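Local atomic coordinates of metagenomic carboxyl esterase MGS0156 (Uncultured organism, PDB entry 5D8M), a protein that probably hydrolyses carboxylic ester bonds, acting as a carboxyl esterase. Residues E39-I44 / S321-A326; A250-E255 / Y294-H299. One frame throughout, in Å; residues are numbered along the deposited sequence. Where two conformers were deposited one is given.

Interaction 1: E39-I44 / S321-A326; sequences EIMTAI and SYPRPA
Met41, a selenomethionine in this crystal, reaches from helix 34-48 to the start of helix 324-338, and its terminal methyl does most of the touching. Met41 CE lies 3.6 Å from Tyr322 OH. The same Met41 CE is 4.0 Å from Pro323 CG and also meets Ala326 CB at 4.1 Å. The methyl approaches the tyrosine ring obliquely, near its hydroxyl end. Full extension makes this reach possible: CG stands anti to the backbone N (chi1 -169°), and the chain runs straight on beyond it. One helical turn later, Ile44 adds a lighter touch, with its CG2 4.3 Å from Ala326 CB.

The second shell fixes the receiving surface. Pro323 is both the N-cap residue of the helix and the centre of an inverse gamma turn, closed by a bond from Arg324 N to Tyr322 O of 2.8 Å. Pro323 CD sits 3.2 Å above the plane of the Tyr322 ring, offset toward the rim. The hydroxyl of Tyr322 is hydrogen-bonded to Ile63 O, while Arg324 points away and forms a salt bridge with Asp109. Leu327 and Ala330 continue the bed for Met41 along helix 324-338.

Between 39-44 and 321-326 the joining is by apolar packing: the buried methyl needs no polar partner, and the one polar side-chain atom it meets is already satisfied elsewhere.

Interaction 2: A250-E255 / Y294-H299; sequences AFASRE and YPNADH
Phe251 and Pro295 are joined by a backbone hydrogen bond, Phe251 N to Pro295 O, of 3.2 Å, with the donor almost in line with the C=O bond (173°). The return bond, from Ala297 N to Phe251 O, is equally long but differently built, for its donor stands above the carbonyl plane, 67° out of it. The Phe251 carbonyl is nevertheless well gripped, since Trp65 NE1 also donates to it and the CA-H of Asn296 approaches it. Between the two segments Ala250 fits closely: its CB lies 3.4 Å from Ala297 O, and its CA makes a CH···O contact with Pro295 O.

The aromatic side is tight as well. Phe251 takes the cramped chi1 of 65°, with CG between the backbone N and the carbonyl carbon, and its CE1 comes within 3.8 Å of Tyr294 CB. The two rings meet obliquely, Tyr294 CD2 lying at the edge of the phenylalanine ring and in its plane, while Trp65 stacks on that same ring.

Toward Ser253 the packing slackens. Ala252 CB is 3.8 Å from Asn296 OD1, and a water takes over the linking, accepting from Ser253 N at 3.1 Å and donating to Asn296 OD1. The amide's other end, ND2, is held by Asp61 O.

Both segments are loops that follow adjacent parallel strands, 244-248 and 290-293, and meet just beyond them. The second runs on to His299, whose ND1 is bonded to Asp276, a pairing consistent with the histidine-acid couple of alpha/beta-hydrolases; helices 262-269 and 312-316 lie further along the two loops.

Overall arrangement
Starting from the N terminus, the chain passes short edge strand 31-32 and enters helix 34-48, the first half of interaction 1. It then builds most of the parallel sheet before strand 244-248 leads into 250-255. Only 39 residues later, beyond helix 262-269 and strand 290-293, segment 294-299 closes interaction 2. Helix 312-316 follows, and 321-326 closes interaction 1 across 277 residues, so the shorter closure lies wholly within the longer one. The first contact ties the C-terminal helix to an early one; the second joins loops of neighbouring strands. They meet directly where Tyr322 packs on Pro295, Asn296 and Ala297, their centres about 15 Å apart.

Interaction 1: E39-I44 / S321-A326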
loop_
_atom_site.group_PDB
_atom_site.type_symbol
_atom_site.label_atom_id
_atom_site.label_comp_id
_atom_site.label_asym_id
_atom_site.label_seq_id
_atom_site.Cartn_x
_atom_site.Cartn_y
_atom_site.Cartn_z
ATOM N N GLU A 39 -11.008 -15.905 2.758
ATOM C CA GLU A 39 -12.145 -16.597 2.196
ATOM C C GLU A 39 -12.553 -16.017 0.836
ATOM O O GLU A 39 -12.766 -16.749 -0.124
ATOM C CB GLU A 39 -13.301 -16.512 3.192
ATOM C CG GLU A 39 -14.520 -17.367 2.894
ATOM C CD GLU A 39 -15.478 -17.345 4.068
ATOM O OE1 GLU A 39 -15.320 -16.464 4.943
ATOM O OE2 GLU A 39 -16.358 -18.224 4.144
ATOM N N ILE A 40 -12.674 -14.696 0.775
ATOM C CA ILE A 40 -13.024 -14.000 -0.455
ATOM C C ILE A 40 -11.959 -14.200 -1.530
ATOM O O ILE A 40 -12.279 -14.568 -2.672
ATOM C CB ILE A 40 -13.222 -12.499 -0.185
ATOM C CG1 ILE A 40 -14.539 -12.296 0.575
ATOM C CG2 ILE A 40 -13.212 -11.699 -1.492
ATOM C CD1 ILE A 40 -14.766 -10.850 1.041
HETATM N N MSE A 41 -10.693 -13.987 -1.176
HETATM C CA MSE A 41 -9.635 -14.060 -2.187
HETATM C C MSE A 41 -9.495 -15.494 -2.700
HETATM O O MSE A 41 -9.343 -15.736 -3.902
HETATM C CB MSE A 41 -8.306 -13.544 -1.634
HETATM C CG MSE A 41 -7.238 -13.348 -2.697
HETATM SE SE MSE A 41 -5.665 -12.412 -2.019
HETATM C CE MSE A 41 -4.524 -12.661 -3.618
ATOM N N THR A 42 -9.609 -16.446 -1.791
ATOM C CA THR A 42 -9.516 -17.854 -2.140
ATOM C C THR A 42 -10.632 -18.313 -3.111
ATOM O O THR A 42 -10.361 -19.033 -4.080
ATOM C CB THR A 42 -9.530 -18.711 -0.850
ATOM O OG1 THR A 42 -8.362 -18.395 -0.072
ATOM C CG2 THR A 42 -9.538 -20.194 -1.177
ATOM N N ALA A 43 -11.869 -17.884 -2.851
ATOM C CA ALA A 43 -13.015 -18.179 -3.716
ATOM C C ALA A 43 -12.876 -17.526 -5.086
ATOM O O ALA A 43 -13.217 -18.135 -6.105
ATOM C CB ALA A 43 -14.322 -17.725 -3.048
ATOM N N ILE A 44 -12.361 -16.290 -5.105
ATOM C CA ILE A 44 -12.127 -15.573 -6.361
ATOM C C ILE A 44 -11.202 -16.378 -7.266
ATOM O O ILE A 44 -11.474 -16.564 -8.455
ATOM C CB ILE A 44 -11.540 -14.151 -6.101
ATOM C CG1 ILE A 44 -12.664 -13.213 -5.638
ATOM C CG2 ILE A 44 -10.865 -13.581 -7.356
ATOM C CD1 ILE A 44 -12.196 -11.831 -5.263
ATOM N N SER A 321 6.347 -11.744 -9.359
ATOM C CA SER A 321 5.124 -12.511 -9.582
ATOM C C SER A 321 4.273 -12.597 -8.315
ATOM O O SER A 321 4.748 -13.028 -7.263
ATOM C CB SER A 321 5.456 -13.917 -10.080
ATOM O OG SER A 321 6.082 -13.854 -11.343
ATOM N N TYR A 322 3.020 -12.166 -8.431
ATOM C CA TYR A 322 2.043 -12.269 -7.351
ATOM C C TYR A 322 0.660 -12.098 -7.990
ATOM O O TYR A 322 0.533 -11.382 -8.981
ATOM C CB TYR A 322 2.260 -11.205 -6.252
ATOM C CG TYR A 322 1.319 -11.409 -5.095
ATOM C CD1 TYR A 322 1.579 -12.386 -4.125
ATOM C CD2 TYR A 322 0.139 -10.677 -4.993
ATOM C CE1 TYR A 322 0.701 -12.605 -3.080
ATOM C CE2 TYR A 322 -0.751 -10.903 -3.957
ATOM C CZ TYR A 322 -0.465 -11.858 -3.012
ATOM O OH TYR A 322 -1.361 -12.068 -2.005
ATOM N N PRO A 323 -0.385 -12.748 -7.437
ATOM C CA PRO A 323 -1.719 -12.557 -8.048
ATOM C C PRO A 323 -2.375 -11.220 -7.694
ATOM O O PRO A 323 -3.388 -11.187 -6.984
ATOM C CB PRO A 323 -2.538 -13.729 -7.483
ATOM C CG PRO A 323 -1.864 -14.081 -6.190
ATOM C CD PRO A 323 -0.379 -13.863 -6.476
ATOM N N ARG A 324 -1.801 -10.127 -8.193
ATOM C CA ARG A 324 -2.370 -8.777 -7.989
ATOM C C ARG A 324 -3.850 -8.630 -8.432
ATOM O O ARG A 324 -4.628 -8.004 -7.702
ATOM C CB ARG A 324 -1.481 -7.717 -8.703
ATOM C CG ARG A 324 -0.064 -7.567 -8.052
ATOM C CD ARG A 324 0.833 -6.609 -8.845
ATOM N NE ARG A 324 1.209 -7.171 -10.150
ATOM C CZ ARG A 324 2.270 -7.951 -10.335
ATOM N NH1 ARG A 324 2.547 -8.421 -11.539
ATOM N NH2 ARG A 324 3.050 -8.256 -9.308
ATOM N N PRO A 325 -4.259 -9.208 -9.592
ATOM C CA PRO A 325 -5.677 -9.061 -9.945
ATOM C C PRO A 325 -6.605 -9.658 -8.907
ATOM O O PRO A 325 -7.603 -9.022 -8.549
ATOM C CB PRO A 325 -5.803 -9.828 -11.266
ATOM C CG PRO A 325 -4.396 -9.774 -11.860
ATOM C CD PRO A 325 -3.511 -9.919 -10.654
ATOM N N ALA A 326 -6.279 -10.855 -8.424
ATOM C CA ALA A 326 -7.115 -11.489 -7.415
ATOM C C ALA A 326 -7.115 -10.659 -6.138
ATOM O O ALA A 326 -8.165 -10.497 -5.493
ATOM C CB ALA A 326 -6.644 -12.884 -7.137
#

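Interaction 2: A250-E255 / Y294-H299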
loop_
_atom_site.group_PDB
_atom_site.type_symbol
_atom_site.label_atom_id
_atom_site.label_comp_id
_atom_site.label_asym_id
_atom_site.label_seq_id
_atom_site.Cartn_x
_atom_site.Cartn_y
_atom_site.Cartn_z
ATOM N N ALA A 250 2.509 -6.632 3.486
ATOM C CA ALA A 250 3.202 -7.703 2.773
ATOM C C ALA A 250 4.534 -8.089 3.414
ATOM O O ALA A 250 5.205 -7.261 4.054
ATOM C CB ALA A 250 3.421 -7.302 1.326
ATOM N N PHE A 251 4.890 -9.367 3.257
ATOM C CA PHE A 251 6.259 -9.809 3.410
ATOM C C PHE A 251 6.416 -11.148 2.722
ATOM O O PHE A 251 5.449 -11.888 2.563
ATOM C CB PHE A 251 6.667 -9.888 4.897
ATOM C CG PHE A 251 5.922 -10.926 5.709
ATOM C CD1 PHE A 251 4.750 -10.599 6.387
ATOM C CD2 PHE A 251 6.422 -12.208 5.835
ATOM C CE1 PHE A 251 4.084 -11.549 7.153
ATOM C CE2 PHE A 251 5.769 -13.162 6.604
ATOM C CZ PHE A 251 4.594 -12.836 7.264
ATOM N N ALA A 252 7.639 -11.441 2.302
ATOM C CA ALA A 252 7.985 -12.726 1.735
ATOM C C ALA A 252 9.261 -13.201 2.408
ATOM O O ALA A 252 9.933 -12.421 3.075
ATOM C CB ALA A 252 8.174 -12.623 0.230
ATOM N N SER A 253 9.606 -14.470 2.225
ATOM C CA SER A 253 10.871 -14.976 2.728
ATOM C C SER A 253 11.971 -14.264 1.979
ATOM O O SER A 253 11.713 -13.658 0.935
ATOM C CB SER A 253 10.982 -16.489 2.539
ATOM O OG SER A 253 10.950 -16.809 1.154
ATOM N N ARG A 254 13.196 -14.345 2.489
ATOM C CA ARG A 254 14.314 -13.706 1.812
ATOM C C ARG A 254 14.476 -14.197 0.372
ATOM O O ARG A 254 14.675 -13.404 -0.543
ATOM C CB ARG A 254 15.606 -13.939 2.586
ATOM C CG ARG A 254 16.735 -13.123 2.043
ATOM C CD ARG A 254 18.014 -13.351 2.797
ATOM N NE ARG A 254 18.990 -12.334 2.425
ATOM C CZ ARG A 254 19.767 -12.375 1.342
ATOM N NH1 ARG A 254 20.627 -11.386 1.116
ATOM N NH2 ARG A 254 19.695 -13.392 0.486
ATOM N N GLU A 255 14.349 -15.501 0.159
ATOM C CA GLU A 255 14.555 -16.047 -1.174
ATOM C C GLU A 255 13.422 -15.704 -2.154
ATOM O O GLU A 255 13.632 -15.747 -3.361
ATOM C CB GLU A 255 14.756 -17.569 -1.106
ATOM C CG GLU A 255 13.517 -18.393 -0.850
ATOM C CD GLU A 255 13.768 -19.892 -1.025
ATOM O OE1 GLU A 255 12.781 -20.650 -1.170
ATOM O OE2 GLU A 255 14.947 -20.318 -1.016
ATOM N N TYR A 294 -1.830 -10.492 5.283
ATOM C CA TYR A 294 -0.410 -10.391 4.963
ATOM C C TYR A 294 -0.084 -11.102 3.648
ATOM O O TYR A 294 0.226 -12.282 3.654
ATOM C CB TYR A 294 0.438 -10.979 6.106
ATOM C CG TYR A 294 0.213 -10.324 7.465
ATOM C CD1 TYR A 294 -0.834 -10.739 8.294
ATOM C CD2 TYR A 294 1.032 -9.281 7.910
ATOM C CE1 TYR A 294 -1.055 -10.151 9.525
ATOM C CE2 TYR A 294 0.813 -8.678 9.170
ATOM C CZ TYR A 294 -0.229 -9.125 9.957
ATOM O OH TYR A 294 -0.472 -8.571 11.182
ATOM N N PRO A 295 -0.172 -10.378 2.520
ATOM C CA PRO A 295 0.218 -10.945 1.226
ATOM C C PRO A 295 1.625 -11.492 1.254
ATOM O O PRO A 295 2.519 -10.819 1.739
ATOM C CB PRO A 295 0.139 -9.757 0.279
ATOM C CG PRO A 295 -0.873 -8.836 0.922
ATOM C CD PRO A 295 -0.618 -8.973 2.398
ATOM N N ASN A 296 1.796 -12.702 0.742
ATOM C CA ASN A 296 3.093 -13.349 0.637
ATOM C C ASN A 296 3.825 -12.839 -0.606
ATOM O O ASN A 296 3.795 -13.455 -1.669
ATOM C CB ASN A 296 2.916 -14.882 0.579
ATOM C CG ASN A 296 4.221 -15.625 0.772
ATOM O OD1 ASN A 296 5.316 -15.020 0.738
ATOM N ND2 ASN A 296 4.125 -16.948 0.950
ATOM N N ALA A 297 4.487 -11.702 -0.460
ATOM C CA ALA A 297 4.974 -10.953 -1.597
ATOM C C ALA A 297 5.904 -9.878 -1.057
ATOM O O ALA A 297 5.705 -9.418 0.081
ATOM C CB ALA A 297 3.769 -10.305 -2.375
ATOM N N ASP A 298 6.870 -9.427 -1.858
ATOM C CA ASP A 298 7.724 -8.345 -1.390
ATOM C C ASP A 298 7.049 -7.015 -1.755
ATOM O O ASP A 298 5.966 -6.998 -2.330
ATOM C CB ASP A 298 9.181 -8.460 -1.941
ATOM C CG ASP A 298 9.280 -8.297 -3.481
ATOM O OD1 ASP A 298 8.483 -7.541 -4.092
ATOM O OD2 ASP A 298 10.215 -8.884 -4.085
ATOM N N HIS A 299 7.687 -5.914 -1.392
ATOM C CA HIS A 299 7.100 -4.585 -1.527
ATOM C C HIS A 299 6.567 -4.281 -2.923
ATOM O O HIS A 299 5.504 -3.686 -3.068
ATOM C CB HIS A 299 8.145 -3.536 -1.134
ATOM C CG HIS A 299 7.582 -2.165 -0.962
ATOM N ND1 HIS A 299 6.737 -1.834 0.078
ATOM C CD2 HIS A 299 7.736 -1.037 -1.701
ATOM C CE1 HIS A 299 6.411 -0.558 -0.019
ATOM N NE2 HIS A 299 6.997 -0.055 -1.091
HETATM O O HOH W 1 7.532 -16.210 0.625
#